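Local coordinates for endo-pectate lyase (Erwinia chrysanthemi, PDB 3B4N), which cleaves pectate by calcium-dependent beta-elimination and probably also acts, in an endo mode, on highly methylated pectins, at residues D77-G81 and L82-Y86; S258-G261 and G262-L266; W329-T332 and N333-V336. All blocks are in the same frame, centred on the assembly; numbering follows the deposited sequence.

Near the N terminus, contact 1 closes the loop between strands 72-75 and 85-92, in the antiparallel domain that precedes the right-handed parallel beta-helix. Contact 2 lies at the end of the loop joining strand 246-253 to strand 264-268 of the beta-helix, and contact 3 follows where the chain turns back from strand 323-327 into strand 334-336. The three come in series, so none encloses or crosses another. Contact 1 stands apart, its centre about 46 Å from that of contact 2 and about 43 Å from that of contact 3. Contacts 2 and 3 have centres about 17 Å apart without touching, and both involve Asp-289, whose carboxylate bonds the backbone N of Arg-264 and whose backbone carbonyl takes Asn-333 ND2.

Contact 1 of 3, residues D77-G81 and L82-Y86; sequences DTNSG and LNYWY
Thr-78 packs on Tyr-84 across a loop that reverses the chain through a type I beta turn, Asn-79 to Leu-82, before strand 85-92. That strand is an inner member of the four-stranded antiparallel sheet, in a domain whose strand order is consistent with a fibronectin type III fold. Thr-78 is the first residue to meet the returning chain; with OG1 at chi1 62°, its CG2 methyl falls anti to the carbonyl carbon. This sets the methyl over one face of the Tyr-84 ring in a CH-pi contact, CG2 lying 3.8 Å from the centroid. The same CG2 approaches Tyr-86 OH at 3.6 Å, a hydroxyl already held by Asp-75 and Asn-33. Asn-79 follows with its backbone rather than its amide: its carbonyl O reaches the edge of the Tyr-84 ring and accepts a weak turn bond from Leu-82 N at 3.4 Å. A water reinforces the closure by donating to Asn-79 O and Leu-82 O. Ser-80 and Gly-81 form the middle of the turn, and the carbon chain of Leu-82 folds against the Gly-81 carbonyl. The tyrosine is fixed at its far end by an almost straight bond, Asn-79 N to Tyr-84 OH, 2.9 Å long with an N-H...O angle of 177°.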
ATOM      1  N   ASP A  77       9.487  19.011   5.864  1.00 17.59           N
ATOM      2  CA  ASP A  77      10.246  20.244   6.059  1.00 20.30           C
ATOM      3  C   ASP A  77       9.831  21.363   5.109  1.00 21.23           C
ATOM      4  O   ASP A  77      10.657  21.874   4.346  1.00 22.48           O
ATOM      5  CB  ASP A  77      11.737  19.946   5.878  1.00 22.10           C
ATOM      6  CG  ASP A  77      12.619  21.129   6.217  1.00 25.90           C
ATOM      7  OD1 ASP A  77      13.770  21.162   5.733  1.00 27.61           O
ATOM      8  OD2 ASP A  77      12.169  22.018   6.973  1.00 29.20           O
ATOM      9  N   THR A  78       8.557  21.737   5.140  1.00 21.95           N
ATOM     10  CA  THR A  78       8.070  22.808   4.274  1.00 23.67           C
ATOM     11  C   THR A  78       7.355  23.893   5.071  1.00 23.95           C
ATOM     12  O   THR A  78       6.890  23.653   6.182  1.00 25.16           O
ATOM     13  CB  THR A  78       7.090  22.281   3.207  1.00 23.56           C
ATOM     14  OG1 THR A  78       5.945  21.709   3.850  1.00 25.05           O
ATOM     15  CG2 THR A  78       7.764  21.234   2.330  1.00 24.58           C
ATOM     16  N   ASN A  79       7.278  25.086   4.487  1.00 24.58           N
ATOM     17  CA  ASN A  79       6.616  26.227   5.111  1.00 25.63           C
ATOM     18  C   ASN A  79       5.225  26.389   4.513  1.00 24.94           C
ATOM     19  O   ASN A  79       5.036  26.199   3.313  1.00 25.09           O
ATOM     20  CB  ASN A  79       7.433  27.499   4.881  1.00 27.73           C
ATOM     21  CG  ASN A  79       8.682  27.554   5.740  1.00 30.10           C
ATOM     22  OD1 ASN A  79       9.558  28.391   5.523  1.00 33.25           O
ATOM     23  ND2 ASN A  79       8.765  26.670   6.728  1.00 31.06           N
ATOM     24  N   SER A  80       4.263  26.760   5.352  1.00 24.19           N
ATOM     25  CA  SER A  80       2.874  26.921   4.929  1.00 24.77           C
ATOM     26  C   SER A  80       2.600  27.999   3.884  1.00 24.40           C
ATOM     27  O   SER A  80       1.609  27.915   3.153  1.00 25.26           O
ATOM     28  CB  SER A  80       1.984  27.178   6.153  1.00 24.87           C
ATOM     29  OG  SER A  80       2.336  28.392   6.801  1.00 26.61           O
ATOM     30  N   GLY A  81       3.467  29.005   3.800  1.00 23.64           N
ATOM     31  CA  GLY A  81       3.243  30.081   2.847  1.00 22.28           C
ATOM     32  C   GLY A  81       3.873  29.933   1.474  1.00 21.32           C
ATOM     33  O   GLY A  81       3.886  30.883   0.688  1.00 20.89           O
ATOM     34  N   LEU A  82       4.387  28.746   1.174  1.00 19.47           N
ATOM     35  CA  LEU A  82       5.022  28.504  -0.114  1.00 19.05           C
ATOM     36  C   LEU A  82       4.468  27.285  -0.828  1.00 18.00           C
ATOM     37  O   LEU A  82       3.877  26.396  -0.209  1.00 18.30           O
ATOM     38  CB  LEU A  82       6.529  28.310   0.077  1.00 18.92           C
ATOM     39  CG  LEU A  82       7.316  29.527   0.566  1.00 19.70           C
ATOM     40  CD1 LEU A  82       8.716  29.115   0.989  1.00 21.66           C
ATOM     41  CD2 LEU A  82       7.375  30.557  -0.546  1.00 20.93           C
ATOM     42  N   ASN A  83       4.657  27.259  -2.142  1.00 17.00           N
ATOM     43  CA  ASN A  83       4.251  26.121  -2.952  1.00 15.13           C
ATOM     44  C   ASN A  83       5.543  25.412  -3.317  1.00 14.31           C
ATOM     45  O   ASN A  83       6.595  26.047  -3.429  1.00 14.39           O
ATOM     46  CB  ASN A  83       3.528  26.581  -4.217  1.00 17.86           C
ATOM     47  CG  ASN A  83       2.064  26.880  -3.969  1.00 22.17           C
ATOM     48  OD1 ASN A  83       1.563  27.934  -4.348  1.00 25.06           O
ATOM     49  ND2 ASN A  83       1.369  25.942  -3.335  1.00 24.22           N
ATOM     50  N   TYR A  84       5.473  24.096  -3.483  1.00 12.75           N
ATOM     51  CA  TYR A  84       6.662  23.329  -3.827  1.00 13.28           C
ATOM     52  C   TYR A  84       6.469  22.439  -5.037  1.00 12.55           C
ATOM     53  O   TYR A  84       5.363  21.990  -5.333  1.00 12.95           O
ATOM     54  CB  TYR A  84       7.095  22.453  -2.646  1.00 13.49           C
ATOM     55  CG  TYR A  84       7.471  23.246  -1.422  1.00 14.52           C
ATOM     56  CD1 TYR A  84       6.502  23.651  -0.510  1.00 16.01           C
ATOM     57  CD2 TYR A  84       8.794  23.614  -1.190  1.00 15.41           C
ATOM     58  CE1 TYR A  84       6.844  24.404   0.607  1.00 18.24           C
ATOM     59  CE2 TYR A  84       9.146  24.373  -0.074  1.00 15.94           C
ATOM     60  CZ  TYR A  84       8.163  24.759   0.816  1.00 18.92           C
ATOM     61  OH  TYR A  84       8.502  25.499   1.924  1.00 19.46           O
ATOM     62  N   TRP A  85       7.572  22.210  -5.738  1.00 10.80           N
ATOM     63  CA  TRP A  85       7.615  21.322  -6.891  1.00 11.25           C
ATOM     64  C   TRP A  85       8.647  20.264  -6.526  1.00 10.44           C
ATOM     65  O   TRP A  85       9.691  20.567  -5.921  1.00  9.61           O
ATOM     66  CB  TRP A  85       8.069  22.055  -8.157  1.00 10.18           C
ATOM     67  CG  TRP A  85       6.978  22.795  -8.853  1.00 11.66           C
ATOM     68  CD1 TRP A  85       6.315  22.411  -9.982  1.00 13.66           C
ATOM     69  CD2 TRP A  85       6.392  24.030  -8.439  1.00 12.84           C
ATOM     70  NE1 TRP A  85       5.345  23.331 -10.296  1.00 13.69           N
ATOM     71  CE2 TRP A  85       5.369  24.336  -9.365  1.00 13.58           C
ATOM     72  CE3 TRP A  85       6.631  24.907  -7.374  1.00 13.66           C
ATOM     73  CZ2 TRP A  85       4.582  25.486  -9.258  1.00 15.43           C
ATOM     74  CZ3 TRP A  85       5.847  26.054  -7.266  1.00 14.46           C
ATOM     75  CH2 TRP A  85       4.833  26.330  -8.209  1.00 15.42           C
ATOM     76  N   TYR A  86       8.337  19.022  -6.880  1.00  9.01           N
ATOM     77  CA  TYR A  86       9.216  17.893  -6.618  1.00  9.05           C
ATOM     78  C   TYR A  86       9.488  17.083  -7.874  1.00  8.50           C
ATOM     79  O   TYR A  86       8.666  17.020  -8.778  1.00  8.90           O
ATOM     80  CB  TYR A  86       8.576  16.939  -5.609  1.00  9.14           C
ATOM     81  CG  TYR A  86       8.373  17.492  -4.225  1.00  8.50           C
ATOM     82  CD1 TYR A  86       9.350  17.346  -3.243  1.00  8.37           C
ATOM     83  CD2 TYR A  86       7.176  18.114  -3.883  1.00 11.12           C
ATOM     84  CE1 TYR A  86       9.128  17.802  -1.935  1.00 10.01           C
ATOM     85  CE2 TYR A  86       6.946  18.571  -2.597  1.00 10.76           C
ATOM     86  CZ  TYR A  86       7.920  18.412  -1.630  1.00  9.47           C
ATOM     87  OH  TYR A  86       7.689  18.864  -0.355  1.00 12.00           O
TER
HETATM   88  O   HOH W   1       3.312  24.535   1.835  1.00 34.10           O

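Contact 2 of 3, residues S258-G261 and G262-L266; sequences SNNG and GPRFL
Arg-264 reaches back along its own chain until its guanidinium lies beneath the carbonyl of Gly-261 and beside the amide of Asn-260, a local contact in which a loop passes over a buried arginine. The contact over the face is the more distinctive. Gly-261 O sits 3.2 Å above the guanidinium plane, over its centre, and 3.3 Å from Arg-264 CZ. The approach is unsuitable for hydrogen bonds to NH1 and NH2, but the C=O points nearly end-on at CZ, an arrangement probably favourable between the carbonyl dipole and the positive charge.

At the edge, the Asn-260 amide comes up nearly coplanar with the guanidinium, the two planes 23° apart. Asn-260 CG lies 4.1 Å from both Arg-264 NH1 and Arg-264 NH2, so the amide faces the pair of terminal nitrogens together. The arginine spans this distance because its chain runs straight out, with chi2 (-169°) and chi3 (179°) both near 180°.

Hydrogen bonds to two carbonyls of the loop 229-232 and to a hydroxyl at the end of strand 246-253 hold the charged group: NE meets Ser-230 O, NH2 meets Asn-229 O, and NH1 meets Ser-253 OG. With all three nitrogens engaged, rotation of the buried group should be restricted.

Backbone shape supplies the rest. Gly-261 is almost fully extended, with a phi of 164° that residues bearing a CB rarely adopt, and Gly-262 continues into a cis peptide bond before Pro-263.

Beyond the proline the chain pairs with its neighbours on two sides, Phe-265 with Ser-233 and Thr-235, and Arg-264 with Val-290. Strand 264-268 thus runs parallel between strands 233-238 and 290-298, the stacking of successive coils characteristic of a parallel beta-helix, here right-handed.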
ATOM      1  N   SER A 258     -17.068 -17.464   3.184  1.00 20.57           N
ATOM      2  CA  SER A 258     -17.845 -18.621   2.773  1.00 22.28           C
ATOM      3  C   SER A 258     -16.745 -19.428   2.090  1.00 22.07           C
ATOM      4  O   SER A 258     -15.866 -18.847   1.446  1.00 22.85           O
ATOM      5  CB  SER A 258     -18.914 -18.242   1.743  1.00 21.55           C
ATOM      6  OG  SER A 258     -19.934 -17.441   2.315  1.00 22.96           O
ATOM      7  N   ASN A 259     -16.775 -20.746   2.240  1.00 23.11           N
ATOM      8  CA  ASN A 259     -15.759 -21.600   1.637  1.00 22.88           C
ATOM      9  C   ASN A 259     -14.355 -21.183   2.079  1.00 21.61           C
ATOM     10  O   ASN A 259     -13.405 -21.224   1.294  1.00 20.99           O
ATOM     11  CB  ASN A 259     -15.865 -21.543   0.110  1.00 26.21           C
ATOM     12  CG  ASN A 259     -14.918 -22.509  -0.574  1.00 28.72           C
ATOM     13  OD1 ASN A 259     -14.856 -23.686  -0.218  1.00 30.95           O
ATOM     14  ND2 ASN A 259     -14.179 -22.018  -1.565  1.00 30.71           N
ATOM     15  N   ASN A 260     -14.232 -20.790   3.344  1.00 18.94           N
ATOM     16  CA  ASN A 260     -12.949 -20.366   3.911  1.00 17.03           C
ATOM     17  C   ASN A 260     -11.965 -21.533   3.996  1.00 15.87           C
ATOM     18  O   ASN A 260     -12.346 -22.708   3.961  1.00 16.92           O
ATOM     19  CB  ASN A 260     -13.171 -19.782   5.317  1.00 15.45           C
ATOM     20  CG  ASN A 260     -12.081 -18.801   5.737  1.00 17.04           C
ATOM     21  OD1 ASN A 260     -12.080 -18.313   6.873  1.00 16.69           O
ATOM     22  ND2 ASN A 260     -11.164 -18.499   4.828  1.00 12.29           N
ATOM     23  N   GLY A 261     -10.687 -21.196   4.124  1.00 14.66           N
ATOM     24  CA  GLY A 261      -9.648 -22.199   4.216  1.00 13.39           C
ATOM     25  C   GLY A 261      -8.312 -21.538   3.944  1.00 13.49           C
ATOM     26  O   GLY A 261      -8.229 -20.309   3.938  1.00 13.75           O
ATOM     27  N   GLY A 262      -7.280 -22.345   3.714  1.00 13.82           N
ATOM     28  CA  GLY A 262      -5.960 -21.800   3.448  1.00 14.97           C
ATOM     29  C   GLY A 262      -5.106 -22.751   2.638  1.00 14.17           C
ATOM     30  O   GLY A 262      -5.631 -23.670   2.008  1.00 16.65           O
ATOM     31  N   PRO A 263      -3.778 -22.568   2.642  1.00 13.27           N
ATOM     32  CA  PRO A 263      -3.078 -21.510   3.376  1.00 12.04           C
ATOM     33  C   PRO A 263      -3.030 -20.195   2.618  1.00 10.77           C
ATOM     34  O   PRO A 263      -3.102 -20.177   1.390  1.00 11.70           O
ATOM     35  CB  PRO A 263      -1.685 -22.091   3.553  1.00 12.11           C
ATOM     36  CG  PRO A 263      -1.487 -22.832   2.252  1.00 13.12           C
ATOM     37  CD  PRO A 263      -2.821 -23.518   2.044  1.00 13.84           C
ATOM     38  N   ARG A 264      -2.935 -19.098   3.359  1.00  9.41           N
ATOM     39  CA  ARG A 264      -2.796 -17.774   2.756  1.00  9.44           C
ATOM     40  C   ARG A 264      -1.484 -17.214   3.290  1.00  9.99           C
ATOM     41  O   ARG A 264      -1.169 -17.354   4.475  1.00 10.51           O
ATOM     42  CB  ARG A 264      -3.964 -16.872   3.136  1.00  8.26           C
ATOM     43  CG  ARG A 264      -5.288 -17.415   2.646  1.00  9.73           C
ATOM     44  CD  ARG A 264      -6.384 -16.395   2.793  1.00 10.04           C
ATOM     45  NE  ARG A 264      -7.663 -16.893   2.299  1.00  9.90           N
ATOM     46  CZ  ARG A 264      -8.704 -17.184   3.075  1.00 10.36           C
ATOM     47  NH1 ARG A 264      -8.624 -17.041   4.392  1.00 10.60           N
ATOM     48  NH2 ARG A 264      -9.844 -17.579   2.531  1.00 12.38           N
ATOM     49  N   PHE A 265      -0.713 -16.581   2.414  1.00  8.42           N
ATOM     50  CA  PHE A 265       0.577 -16.063   2.808  1.00  7.91           C
ATOM     51  C   PHE A 265       0.740 -14.577   2.640  1.00  6.85           C
ATOM     52  O   PHE A 265       0.196 -13.979   1.715  1.00  7.92           O
ATOM     53  CB  PHE A 265       1.685 -16.752   2.012  1.00  8.52           C
ATOM     54  CG  PHE A 265       1.658 -18.243   2.106  1.00  9.99           C
ATOM     55  CD1 PHE A 265       1.165 -19.007   1.056  1.00 12.17           C
ATOM     56  CD2 PHE A 265       2.135 -18.884   3.244  1.00 10.58           C
ATOM     57  CE1 PHE A 265       1.151 -20.401   1.136  1.00 12.61           C
ATOM     58  CE2 PHE A 265       2.124 -20.271   3.332  1.00 11.27           C
ATOM     59  CZ  PHE A 265       1.634 -21.029   2.277  1.00 12.98           C
ATOM     60  N   LEU A 266       1.493 -13.988   3.555  1.00  7.71           N
ATOM     61  CA  LEU A 266       1.818 -12.575   3.482  1.00  7.55           C
ATOM     62  C   LEU A 266       3.341 -12.477   3.523  1.00  8.62           C
ATOM     63  O   LEU A 266       3.990 -13.117   4.355  1.00 11.17           O
ATOM     64  CB  LEU A 266       1.232 -11.799   4.662  1.00  9.14           C
ATOM     65  CG  LEU A 266       1.758 -10.359   4.784  1.00  9.62           C
ATOM     66  CD1 LEU A 266       1.225  -9.517   3.624  1.00 10.89           C
ATOM     67  CD2 LEU A 266       1.344  -9.762   6.122  1.00  9.71           C
TER

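Contact 3 of 3, residues W329-T332 and N333-V336; sequences WDTT and NCKV
Three backbone bonds shape a tight reversal whose limbs run 142° apart: Asp-330 N donates to Val-336 O at 2.9 Å, Thr-331 N donates to Cys-334 O at 3.0 Å, and a weak bond from Val-336 N to that same Cys-334 O closes an inverse gamma turn centred on Lys-335.

Among the side chains, Thr-331 does most of the bridging. Its chi1 of 64° places OG1 within the angle formed by N and C, which turns the hydroxyl toward the returning chain. There it accepts a bond from Cys-334 N at 3.0 Å and touches Cys-334 CB at 3.3 Å. The same OG1 is hydrogen-bonded to Glu-311, so one small hydroxyl links the turn to strand 309-313, and Cys-334 makes the covalent counterpart of that link through its disulfide with Cys-309.

The turn therefore sits on the late coils of the right-handed parallel beta-helix, where strand 334-336 runs parallel to strand 290-298 and Lys-335 pairs with Ala-291 and Ile-293.

At the open end of the reversal, Trp-329 and Val-336 pack obliquely. The benzene part of the indole does the touching, CE3 against CG1 at 4.0 Å and CZ3 against CG2 at 4.0 Å, while Val-336 O lies near the ring plane at the edge.

The carbon chain of Lys-335 passes alongside the Thr-331 and Thr-332 carbonyls; kinked at its second torsion (-73°), it brings CD to 3.7 Å from Thr-331 O. Thr-332 and Asn-333 run alongside each other at the apex, and Asn-333 ND2 is bonded to Asp-289 O.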
ATOM      1  N   TRP A 329       5.595 -14.059  18.024  1.00 14.61           N
ATOM      2  CA  TRP A 329       6.876 -13.783  17.391  1.00 14.90           C
ATOM      3  C   TRP A 329       7.565 -15.106  17.139  1.00 15.23           C
ATOM      4  O   TRP A 329       7.483 -16.021  17.957  1.00 15.43           O
ATOM      5  CB  TRP A 329       7.788 -12.948  18.290  1.00 15.91           C
ATOM      6  CG  TRP A 329       7.253 -11.622  18.672  1.00 15.79           C
ATOM      7  CD1 TRP A 329       6.541 -11.321  19.792  1.00 16.80           C
ATOM      8  CD2 TRP A 329       7.403 -10.399  17.947  1.00 15.51           C
ATOM      9  NE1 TRP A 329       6.242  -9.983  19.819  1.00 17.21           N
ATOM     10  CE2 TRP A 329       6.758  -9.391  18.696  1.00 15.12           C
ATOM     11  CE3 TRP A 329       8.021 -10.055  16.734  1.00 16.20           C
ATOM     12  CZ2 TRP A 329       6.712  -8.059  18.277  1.00 17.38           C
ATOM     13  CZ3 TRP A 329       7.975  -8.729  16.315  1.00 17.59           C
ATOM     14  CH2 TRP A 329       7.324  -7.747  17.088  1.00 16.92           C
ATOM     15  N   ASP A 330       8.236 -15.207  16.003  1.00 14.71           N
ATOM     16  CA  ASP A 330       8.987 -16.399  15.650  1.00 15.66           C
ATOM     17  C   ASP A 330       8.245 -17.722  15.833  1.00 16.18           C
ATOM     18  O   ASP A 330       8.749 -18.649  16.472  1.00 17.18           O
ATOM     19  CB  ASP A 330      10.291 -16.418  16.452  1.00 17.51           C
ATOM     20  CG  ASP A 330      11.110 -15.155  16.250  1.00 20.71           C
ATOM     21  OD1 ASP A 330      11.511 -14.894  15.097  1.00 22.54           O
ATOM     22  OD2 ASP A 330      11.345 -14.421  17.235  1.00 22.84           O
ATOM     23  N   THR A 331       7.037 -17.805  15.290  1.00 15.09           N
ATOM     24  CA  THR A 331       6.276 -19.048  15.353  1.00 13.94           C
ATOM     25  C   THR A 331       6.111 -19.556  13.922  1.00 14.46           C
ATOM     26  O   THR A 331       6.495 -18.876  12.963  1.00 14.95           O
ATOM     27  CB  THR A 331       4.875 -18.851  15.970  1.00 13.97           C
ATOM     28  OG1 THR A 331       4.100 -17.982  15.127  1.00 13.78           O
ATOM     29  CG2 THR A 331       4.982 -18.261  17.365  1.00 13.75           C
ATOM     30  N   THR A 332       5.552 -20.750  13.774  1.00 14.15           N
ATOM     31  CA  THR A 332       5.334 -21.338  12.461  1.00 14.62           C
ATOM     32  C   THR A 332       4.515 -20.420  11.558  1.00 13.39           C
ATOM     33  O   THR A 332       4.833 -20.234  10.386  1.00 13.99           O
ATOM     34  CB  THR A 332       4.577 -22.680  12.589  1.00 16.36           C
ATOM     35  OG1 THR A 332       5.370 -23.601  13.349  1.00 19.80           O
ATOM     36  CG2 THR A 332       4.278 -23.274  11.214  1.00 17.32           C
ATOM     37  N   ASN A 333       3.467 -19.835  12.122  1.00 12.56           N
ATOM     38  CA  ASN A 333       2.574 -18.993  11.346  1.00 11.00           C
ATOM     39  C   ASN A 333       2.892 -17.508  11.355  1.00 11.95           C
ATOM     40  O   ASN A 333       2.444 -16.772  10.480  1.00 11.16           O
ATOM     41  CB  ASN A 333       1.146 -19.260  11.812  1.00 11.20           C
ATOM     42  CG  ASN A 333       0.820 -20.734  11.771  1.00 12.21           C
ATOM     43  OD1 ASN A 333       0.939 -21.443  12.774  1.00 15.63           O
ATOM     44  ND2 ASN A 333       0.450 -21.217  10.594  1.00 14.28           N
ATOM     45  N   CYS A 334       3.665 -17.070  12.339  1.00 11.45           N
ATOM     46  CA  CYS A 334       4.075 -15.676  12.426  1.00 11.71           C
ATOM     47  C   CYS A 334       5.591 -15.631  12.306  1.00 12.34           C
ATOM     48  O   CYS A 334       6.319 -15.644  13.307  1.00 13.05           O
ATOM     49  CB  CYS A 334       3.635 -15.057  13.747  1.00 12.94           C
ATOM     50  SG  CYS A 334       1.890 -14.545  13.808  1.00 13.56           S
ATOM     51  N   LYS A 335       6.061 -15.600  11.065  1.00 11.61           N
ATOM     52  CA  LYS A 335       7.483 -15.560  10.779  1.00 12.32           C
ATOM     53  C   LYS A 335       7.961 -14.119  10.804  1.00 12.75           C
ATOM     54  O   LYS A 335       8.311 -13.534   9.775  1.00 12.14           O
ATOM     55  CB  LYS A 335       7.770 -16.200   9.419  1.00 13.49           C
ATOM     56  CG  LYS A 335       7.640 -17.723   9.392  1.00 18.77           C
ATOM     57  CD  LYS A 335       8.796 -18.385  10.126  1.00 23.96           C
ATOM     58  CE  LYS A 335       8.728 -19.904  10.034  1.00 26.74           C
ATOM     59  NZ  LYS A 335       9.867 -20.541  10.755  1.00 29.15           N
ATOM     60  N   VAL A 336       7.937 -13.544  11.995  1.00 13.59           N
ATOM     61  CA  VAL A 336       8.397 -12.190  12.213  1.00 13.49           C
ATOM     62  C   VAL A 336       9.214 -12.207  13.503  1.00 15.21           C
ATOM     63  O   VAL A 336       8.829 -12.835  14.492  1.00 14.83           O
ATOM     64  CB  VAL A 336       7.213 -11.183  12.312  1.00 13.59           C
ATOM     65  CG1 VAL A 336       6.312 -11.533  13.483  1.00 13.41           C
ATOM     66  CG2 VAL A 336       7.747  -9.765  12.460  1.00 13.30           C
TER